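Local atomic coordinates of AP endonuclease, family protein 2 (Mycobacterium smegmatis, PDB entry 5TNV), a protein that binds a magnesium ion in a xylose isomerase-like TIM barrel and may act as an endonuclease. Residues K47-A51 / G52-K56; Q144-P148 / E149-Q153; A167-D170 / L171-R175. All coordinates share one frame; numbering follows the deposited sequence.

Contact 1: K47-A51 / G52-K56; sequences KDAPA and GVWAK
Trp54 folds its indole back over the turn that starts its own helix. Pro50 O lies over one face of the ring. Ala49 O, 3.8 Å from Trp54 CE2, and Ala51 CA, 3.7 Å from Trp54 CE3, approach obliquely, above the plane and offset toward the rim. Lys47 O meets the ring differently: it is at the edge, near the plane, 4.0 Å from Trp54 CZ2. The side chain lies over the turn because CG is anti to the carbonyl carbon, chi1 -60°.

Val53 packs on Ala49 and Pro50. Its CG2 lies 3.9 Å from Pro50 CD, and the two side chains cross obliquely. Its CG1 touches Ala49 CB, which also faces Trp54 NE1 at 3.9 Å.

The backbone sets these groups in place. Pro50 is the N-cap residue, and its O accepts from Val53 N at 2.9 Å. The N-H...O angle is 138°, and the donor stands well above the carbonyl plane. The next bond is straighter: Ala55 N donates to Ala51 O at 2.9 Å, in the carbonyl plane.

Farther out, Trp54 NE1 donates to Ile46 O, and Val92 of helix 83-95 packs on Ala51. The contact thus joins the loop after strand 29-32 to the first turn of helix 51-63. Two carbonyls beside the indole, Lys47 O and Ala49 O, accept from Arg85 of helix 83-95, and Pro50 O accepts from Val53 N, so each has a polar donor despite the ring beside it. The NE1 bond helps fix the rotation of the indole.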
loop_
_atom_site.group_PDB
_atom_site.type_symbol
_atom_site.label_atom_id
_atom_site.label_comp_id
_atom_site.label_asym_id
_atom_site.label_seq_id
_atom_site.Cartn_x
_atom_site.Cartn_y
_atom_site.Cartn_z
ATOM N N LYS A 47 -10.546 -27.327 17.593
ATOM C CA LYS A 47 -10.918 -27.591 18.991
ATOM C C LYS A 47 -10.364 -28.908 19.509
ATOM O O LYS A 47 -10.219 -29.047 20.723
ATOM C CB LYS A 47 -12.432 -27.560 19.114
ATOM C CG LYS A 47 -13.136 -28.725 18.679
ATOM C CD LYS A 47 -14.644 -28.526 18.837
ATOM C CE LYS A 47 -15.132 -28.735 20.285
ATOM N NZ LYS A 47 -16.609 -28.831 20.401
ATOM N N ASP A 48 -10.066 -29.852 18.639
ATOM C CA ASP A 48 -9.606 -31.183 18.992
ATOM C C ASP A 48 -8.115 -31.313 18.870
ATOM O O ASP A 48 -7.549 -32.405 19.131
ATOM C CB ASP A 48 -10.309 -32.227 18.112
ATOM C CG ASP A 48 -11.815 -32.218 18.268
ATOM O OD1 ASP A 48 -12.277 -32.149 19.427
ATOM O OD2 ASP A 48 -12.515 -32.294 17.252
ATOM N N ALA A 49 -7.387 -30.279 18.449
ATOM C CA ALA A 49 -5.961 -30.428 18.125
ATOM C C ALA A 49 -5.097 -30.507 19.370
ATOM O O ALA A 49 -5.440 -29.948 20.400
ATOM C CB ALA A 49 -5.526 -29.247 17.259
ATOM N N PRO A 50 -3.942 -31.136 19.274
ATOM C CA PRO A 50 -3.001 -31.094 20.400
ATOM C C PRO A 50 -2.583 -29.641 20.659
ATOM O O PRO A 50 -2.527 -28.795 19.769
ATOM C CB PRO A 50 -1.850 -31.915 19.888
ATOM C CG PRO A 50 -2.306 -32.679 18.724
ATOM C CD PRO A 50 -3.440 -31.918 18.137
ATOM N N ALA A 51 -2.269 -29.390 21.942
ATOM C CA ALA A 51 -1.931 -28.028 22.350
ATOM C C ALA A 51 -0.735 -27.520 21.528
ATOM O O ALA A 51 -0.602 -26.336 21.279
ATOM C CB ALA A 51 -1.738 -27.963 23.842
ATOM N N GLY A 52 0.172 -28.385 21.134
ATOM C CA GLY A 52 1.327 -27.992 20.339
ATOM C C GLY A 52 0.971 -27.395 18.996
ATOM O O GLY A 52 1.725 -26.573 18.445
ATOM N N VAL A 53 -0.150 -27.787 18.414
ATOM C CA VAL A 53 -0.653 -27.207 17.197
ATOM C C VAL A 53 -1.086 -25.760 17.463
ATOM O O VAL A 53 -0.732 -24.840 16.705
ATOM C CB VAL A 53 -1.777 -28.064 16.645
ATOM C CG1 VAL A 53 -2.493 -27.401 15.487
ATOM C CG2 VAL A 53 -1.209 -29.394 16.129
ATOM N N TRP A 54 -1.841 -25.525 18.502
ATOM C CA TRP A 54 -2.214 -24.176 18.918
ATOM C C TRP A 54 -0.958 -23.359 19.132
ATOM O O TRP A 54 -0.885 -22.190 18.752
ATOM C CB TRP A 54 -2.998 -24.238 20.207
ATOM C CG TRP A 54 -4.286 -25.019 20.182
ATOM C CD1 TRP A 54 -5.033 -25.378 19.122
ATOM C CD2 TRP A 54 -4.964 -25.533 21.325
ATOM N NE1 TRP A 54 -6.145 -26.067 19.516
ATOM C CE2 TRP A 54 -6.131 -26.194 20.873
ATOM C CE3 TRP A 54 -4.714 -25.541 22.699
ATOM C CZ2 TRP A 54 -7.033 -26.817 21.733
ATOM C CZ3 TRP A 54 -5.608 -26.152 23.542
ATOM C CH2 TRP A 54 -6.745 -26.791 23.074
ATOM N N ALA A 55 0.038 -23.942 19.770
ATOM C CA ALA A 55 1.271 -23.225 20.094
ATOM C C ALA A 55 1.951 -22.699 18.850
ATOM O O ALA A 55 2.470 -21.591 18.846
ATOM C CB ALA A 55 2.239 -24.119 20.859
ATOM N N LYS A 56 2.008 -23.479 17.780
ATOM C CA LYS A 56 2.681 -23.037 16.560
ATOM C C LYS A 56 1.926 -21.893 15.890
ATOM O O LYS A 56 2.552 -21.046 15.243
ATOM C CB LYS A 56 2.924 -24.207 15.643
ATOM C CG LYS A 56 4.053 -25.134 16.134
ATOM C CD LYS A 56 4.820 -25.831 15.002
ATOM C CE LYS A 56 5.675 -26.994 15.497
ATOM N NZ LYS A 56 5.433 -28.259 14.742
#

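Contact 2: Q144-P148 / E149-Q153; sequences QALTP and EQEKQ
Gln150 OE1 is gripped by a backbone N-H and a water. Thr147 N donates to it at 3.1 Å, in the amide plane and on a lone pair. Water 1 donates at 2.8 Å to Gln150 OE1 and also to Ala145 O. In return, Gln150 N donates to Thr147 OG1 at 3.1 Å, with an N-H...O angle of 166°. This reciprocal pair is a capping box, with Thr147 as N-cap. The hydroxyl can accept there because chi1 of 67° sets OG1 between the backbone N and the carbonyl carbon.

Leu146 crosses the Gln150 side chain at about a right angle, with Leu146 CD2 3.7 Å from Gln150 OE1. Leu146 CB rests on Glu151 CG. Water 2 links Leu146 O to Glu151 OE2. At the far end, Gln153 NE2 and Lys152 N reach Glu149 O from opposite faces of its carbonyl plane.

Gln150 NE2 donates to Phe156 O, so both ends of the amide are held. The cap starts the short helix 148-152, which follows the loop after strand 137-141 of the TIM barrel. The side chain of Leu146 lies about 12 Å from the magnesium ion, and Gln153 packs on Pro262 of the second subunit, beyond strand 251-261.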
loop_
_atom_site.group_PDB
_atom_site.type_symbol
_atom_site.label_atom_id
_atom_site.label_comp_id
_atom_site.label_asym_id
_atom_site.label_seq_id
_atom_site.Cartn_x
_atom_site.Cartn_y
_atom_site.Cartn_z
ATOM N N GLN A 144 -24.200 -12.060 10.896
ATOM C CA GLN A 144 -24.552 -13.484 10.866
ATOM C C GLN A 144 -23.798 -14.175 9.739
ATOM O O GLN A 144 -22.930 -13.579 9.105
ATOM C CB GLN A 144 -26.063 -13.719 10.785
ATOM C CG GLN A 144 -26.827 -13.128 11.947
ATOM C CD GLN A 144 -28.254 -13.540 12.038
ATOM O OE1 GLN A 144 -28.702 -14.477 11.345
ATOM N NE2 GLN A 144 -29.018 -12.907 12.907
ATOM N N ALA A 145 -24.075 -15.459 9.485
ATOM C CA ALA A 145 -23.343 -16.206 8.478
ATOM C C ALA A 145 -23.387 -15.454 7.125
ATOM O O ALA A 145 -24.394 -14.852 6.749
ATOM C CB ALA A 145 -23.967 -17.549 8.250
ATOM N N LEU A 146 -22.268 -15.552 6.412
ATOM C CA LEU A 146 -22.274 -15.133 5.020
ATOM C C LEU A 146 -23.263 -15.972 4.240
ATOM O O LEU A 146 -23.383 -17.171 4.420
ATOM C CB LEU A 146 -20.874 -15.332 4.442
ATOM C CG LEU A 146 -19.797 -14.455 5.072
ATOM C CD1 LEU A 146 -18.492 -14.707 4.308
ATOM C CD2 LEU A 146 -20.143 -13.002 5.090
ATOM N N THR A 147 -23.983 -15.345 3.313
ATOM C CA THR A 147 -24.874 -16.071 2.448
ATOM C C THR A 147 -24.112 -16.774 1.331
ATOM O O THR A 147 -22.949 -16.408 1.047
ATOM C CB THR A 147 -25.937 -15.134 1.811
ATOM O OG1 THR A 147 -25.190 -14.278 0.929
ATOM C CG2 THR A 147 -26.661 -14.357 2.853
ATOM N N PRO A 148 -24.703 -17.746 0.662
ATOM C CA PRO A 148 -24.000 -18.376 -0.471
ATOM C C PRO A 148 -23.576 -17.369 -1.536
ATOM O O PRO A 148 -22.507 -17.479 -2.098
ATOM C CB PRO A 148 -25.019 -19.388 -0.984
ATOM C CG PRO A 148 -25.782 -19.755 0.265
ATOM C CD PRO A 148 -25.992 -18.433 0.992
ATOM N N GLU A 149 -24.439 -16.378 -1.795
ATOM C CA GLU A 149 -24.095 -15.381 -2.802
ATOM C C GLU A 149 -22.934 -14.547 -2.339
ATOM O O GLU A 149 -22.034 -14.242 -3.139
ATOM C CB GLU A 149 -25.292 -14.463 -3.113
ATOM C CG GLU A 149 -25.016 -13.449 -4.194
ATOM C CD GLU A 149 -26.128 -12.505 -4.560
ATOM O OE1 GLU A 149 -26.991 -12.337 -3.631
ATOM O OE2 GLU A 149 -26.128 -11.923 -5.671
ATOM N N GLN A 150 -22.863 -14.168 -1.064
ATOM C CA GLN A 150 -21.700 -13.477 -0.538
ATOM C C GLN A 150 -20.422 -14.282 -0.690
ATOM O O GLN A 150 -19.369 -13.709 -1.011
ATOM C CB GLN A 150 -21.874 -13.100 0.933
ATOM C CG GLN A 150 -22.816 -11.916 1.130
ATOM C CD GLN A 150 -22.925 -11.547 2.579
ATOM O OE1 GLN A 150 -23.334 -12.357 3.428
ATOM N NE2 GLN A 150 -22.559 -10.332 2.899
ATOM N N GLU A 151 -20.522 -15.581 -0.450
ATOM C CA GLU A 151 -19.331 -16.433 -0.537
ATOM C C GLU A 151 -18.776 -16.539 -1.969
ATOM O O GLU A 151 -17.594 -16.830 -2.128
ATOM C CB GLU A 151 -19.633 -17.824 0.028
ATOM C CG GLU A 151 -19.834 -17.821 1.525
ATOM C CD GLU A 151 -20.288 -19.148 2.084
ATOM O OE1 GLU A 151 -20.975 -19.883 1.371
ATOM O OE2 GLU A 151 -19.946 -19.369 3.254
ATOM N N LYS A 152 -19.568 -16.287 -2.979
ATOM C CA LYS A 152 -19.127 -16.342 -4.364
ATOM C C LYS A 152 -18.391 -15.059 -4.786
ATOM O O LYS A 152 -17.700 -15.061 -5.796
ATOM C CB LYS A 152 -20.279 -16.589 -5.317
ATOM C CG LYS A 152 -20.794 -18.045 -5.179
ATOM C CD LYS A 152 -21.226 -18.645 -6.473
ATOM C CE LYS A 152 -21.004 -20.128 -6.542
ATOM N NZ LYS A 152 -19.904 -20.589 -7.429
ATOM N N GLN A 153 -18.534 -13.966 -4.051
ATOM C CA GLN A 153 -18.021 -12.679 -4.495
ATOM C C GLN A 153 -16.516 -12.533 -4.228
ATOM O O GLN A 153 -15.946 -13.233 -3.377
ATOM C CB GLN A 153 -18.753 -11.535 -3.767
ATOM C CG GLN A 153 -20.246 -11.565 -3.884
ATOM C CD GLN A 153 -20.696 -11.507 -5.290
ATOM O OE1 GLN A 153 -20.337 -10.566 -6.017
ATOM N NE2 GLN A 153 -21.534 -12.475 -5.652
HETATM O O HOH W 1 -24.426 -12.096 5.999
HETATM O O HOH W 2 -21.427 -18.905 5.469
HETATM O O HOH W 3 -26.887 -12.471 -0.309
#

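Contact 3: A167-D170 / L171-R175; sequences ALRD and LAIER
Leu168 and Ala172 mark the first turn of helix 169-185, one of the helices of the TIM barrel. Leu168 is the N-cap residue, and a short 3-10 segment runs into it.

The backbone bonds are regular i to i+4 bonds of an alpha helix. Ala172 N donates to Leu168 O at 3.0 Å, with an N-H...O angle of 163°. Ile173 N to Arg169 O and Glu174 N to Asp170 O continue the pattern. Ala172 CB also rests against a carbonyl of the turn before it, 3.4 Å from Arg169 O. A water extends the bonding backward. Leu171 N donates to water 4 at 2.9 Å, and that water donates to Ala167 O. The water thus takes up an N-H of the first turn and ties it to the 3-10 segment.

The apolar contact between the segments is lighter. Leu168 CD2 lies 4.2 Å from Leu171 CD2, methyl to methyl.

Each arginine has a methyl over its guanidinium. Arg169 has CG anti to the backbone N, chi1 -173°, and stays extended as far as NE. This carries its guanidinium past Ile173 toward helix 203-213, where NH2 forms a salt bridge with Asp212. Phe209 of that helix packs on both Arg169 and Ile173, so the two side chains fasten this helix start to the next helix. The Arg175 guanidinium has Leu171 CD2 over the centre of one face, 3.8 Å above the plane, and its NH1 donates to Ile110 O. Over one face of the Arg169 guanidinium the methyl is Ile173 CD1, 3.3 Å from Arg169 NH1.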
loop_
_atom_site.group_PDB
_atom_site.type_symbol
_atom_site.label_atom_id
_atom_site.label_comp_id
_atom_site.label_asym_id
_atom_site.label_seq_id
_atom_site.Cartn_x
_atom_site.Cartn_y
_atom_site.Cartn_z
ATOM N N ALA A 167 -38.247 -6.751 14.043
ATOM C CA ALA A 167 -39.081 -7.273 15.137
ATOM C C ALA A 167 -38.243 -7.824 16.264
ATOM O O ALA A 167 -38.866 -8.152 17.267
ATOM C CB ALA A 167 -40.027 -8.292 14.532
ATOM N N LEU A 168 -36.935 -7.952 16.106
ATOM C CA LEU A 168 -36.064 -8.573 17.134
ATOM C C LEU A 168 -35.194 -7.545 17.814
ATOM O O LEU A 168 -34.372 -7.861 18.614
ATOM C CB LEU A 168 -35.270 -9.720 16.544
ATOM C CG LEU A 168 -36.031 -10.953 16.055
ATOM C CD1 LEU A 168 -35.082 -11.972 15.422
ATOM C CD2 LEU A 168 -36.853 -11.595 17.190
ATOM N N ARG A 169 -35.405 -6.247 17.523
ATOM C CA ARG A 169 -34.550 -5.245 18.157
ATOM C C ARG A 169 -34.712 -5.192 19.666
ATOM O O ARG A 169 -33.761 -5.061 20.426
ATOM C CB ARG A 169 -34.784 -3.861 17.536
ATOM C CG ARG A 169 -33.853 -2.770 17.984
ATOM C CD ARG A 169 -34.113 -1.413 17.340
ATOM N NE ARG A 169 -33.214 -0.358 17.776
ATOM C CZ ARG A 169 -33.292 0.420 18.861
ATOM N NH1 ARG A 169 -34.294 0.275 19.722
ATOM N NH2 ARG A 169 -32.354 1.319 19.099
ATOM N N ASP A 170 -35.979 -5.276 20.135
ATOM C CA ASP A 170 -36.222 -5.259 21.568
ATOM C C ASP A 170 -35.573 -6.476 22.257
ATOM O O ASP A 170 -34.980 -6.333 23.337
ATOM C CB ASP A 170 -37.717 -5.248 21.949
ATOM C CG ASP A 170 -38.258 -3.836 21.889
ATOM O OD1 ASP A 170 -37.529 -2.811 21.979
ATOM O OD2 ASP A 170 -39.507 -3.871 21.713
ATOM N N LEU A 171 -35.640 -7.637 21.622
ATOM C CA LEU A 171 -34.992 -8.833 22.175
ATOM C C LEU A 171 -33.475 -8.657 22.251
ATOM O O LEU A 171 -32.787 -9.039 23.204
ATOM C CB LEU A 171 -35.368 -10.060 21.351
ATOM C CG LEU A 171 -34.847 -11.383 21.920
ATOM C CD1 LEU A 171 -35.372 -11.631 23.296
ATOM C CD2 LEU A 171 -35.195 -12.502 20.963
ATOM N N ALA A 172 -32.910 -8.061 21.197
ATOM C CA ALA A 172 -31.494 -7.744 21.163
ATOM C C ALA A 172 -31.099 -6.848 22.318
ATOM O O ALA A 172 -30.111 -7.128 22.993
ATOM C CB ALA A 172 -31.087 -7.113 19.840
ATOM N N ILE A 173 -31.860 -5.804 22.570
ATOM C CA ILE A 173 -31.559 -4.877 23.674
ATOM C C ILE A 173 -31.614 -5.617 25.002
ATOM O O ILE A 173 -30.754 -5.464 25.889
ATOM C CB ILE A 173 -32.479 -3.635 23.631
ATOM C CG1 ILE A 173 -32.109 -2.753 22.384
ATOM C CG2 ILE A 173 -32.416 -2.895 24.919
ATOM C CD1 ILE A 173 -33.129 -1.657 22.118
ATOM N N GLU A 174 -32.654 -6.448 25.182
ATOM C CA GLU A 174 -32.832 -7.223 26.424
ATOM C C GLU A 174 -31.634 -8.110 26.651
ATOM O O GLU A 174 -31.114 -8.177 27.774
ATOM C CB GLU A 174 -34.115 -8.073 26.341
ATOM C CG GLU A 174 -34.490 -9.002 27.470
ATOM C CD GLU A 174 -35.723 -9.841 27.109
ATOM O OE1 GLU A 174 -36.697 -9.342 26.501
ATOM O OE2 GLU A 174 -35.753 -11.050 27.416
ATOM N N ARG A 175 -31.208 -8.809 25.602
ATOM C CA ARG A 175 -30.080 -9.752 25.752
ATOM C C ARG A 175 -28.746 -9.039 25.946
ATOM O O ARG A 175 -27.889 -9.483 26.708
ATOM C CB ARG A 175 -30.068 -10.742 24.607
ATOM C CG ARG A 175 -31.244 -11.711 24.720
ATOM C CD ARG A 175 -31.271 -12.716 23.572
ATOM N NE ARG A 175 -32.343 -13.669 23.794
ATOM C CZ ARG A 175 -32.737 -14.616 22.955
ATOM N NH1 ARG A 175 -32.132 -14.816 21.800
ATOM N NH2 ARG A 175 -33.764 -15.437 23.223
HETATM O O HOH W 4 -37.955 -8.096 19.925
#

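How the contacts relate
Along the chain the contacts come in series, contact 1 first and contact 3 last. Each lies at the start of a helix: 51-63, 148-152 and 169-185. Contacts 1 and 3 are 37 Å apart between centres, and neither lies near an annotated site. Contact 2 is 29 Å from contact 1 and 25 Å from contact 3, centre to centre. Contacts 2 and 3 belong to successive helices between strands 137-141 and 189-193, and their nearest atoms are about 7 Å apart. None touches another. Strand 189-193 ends in Glu193, a magnesium ligand with Asp223 and His252, and contact 2 lies nearer that site.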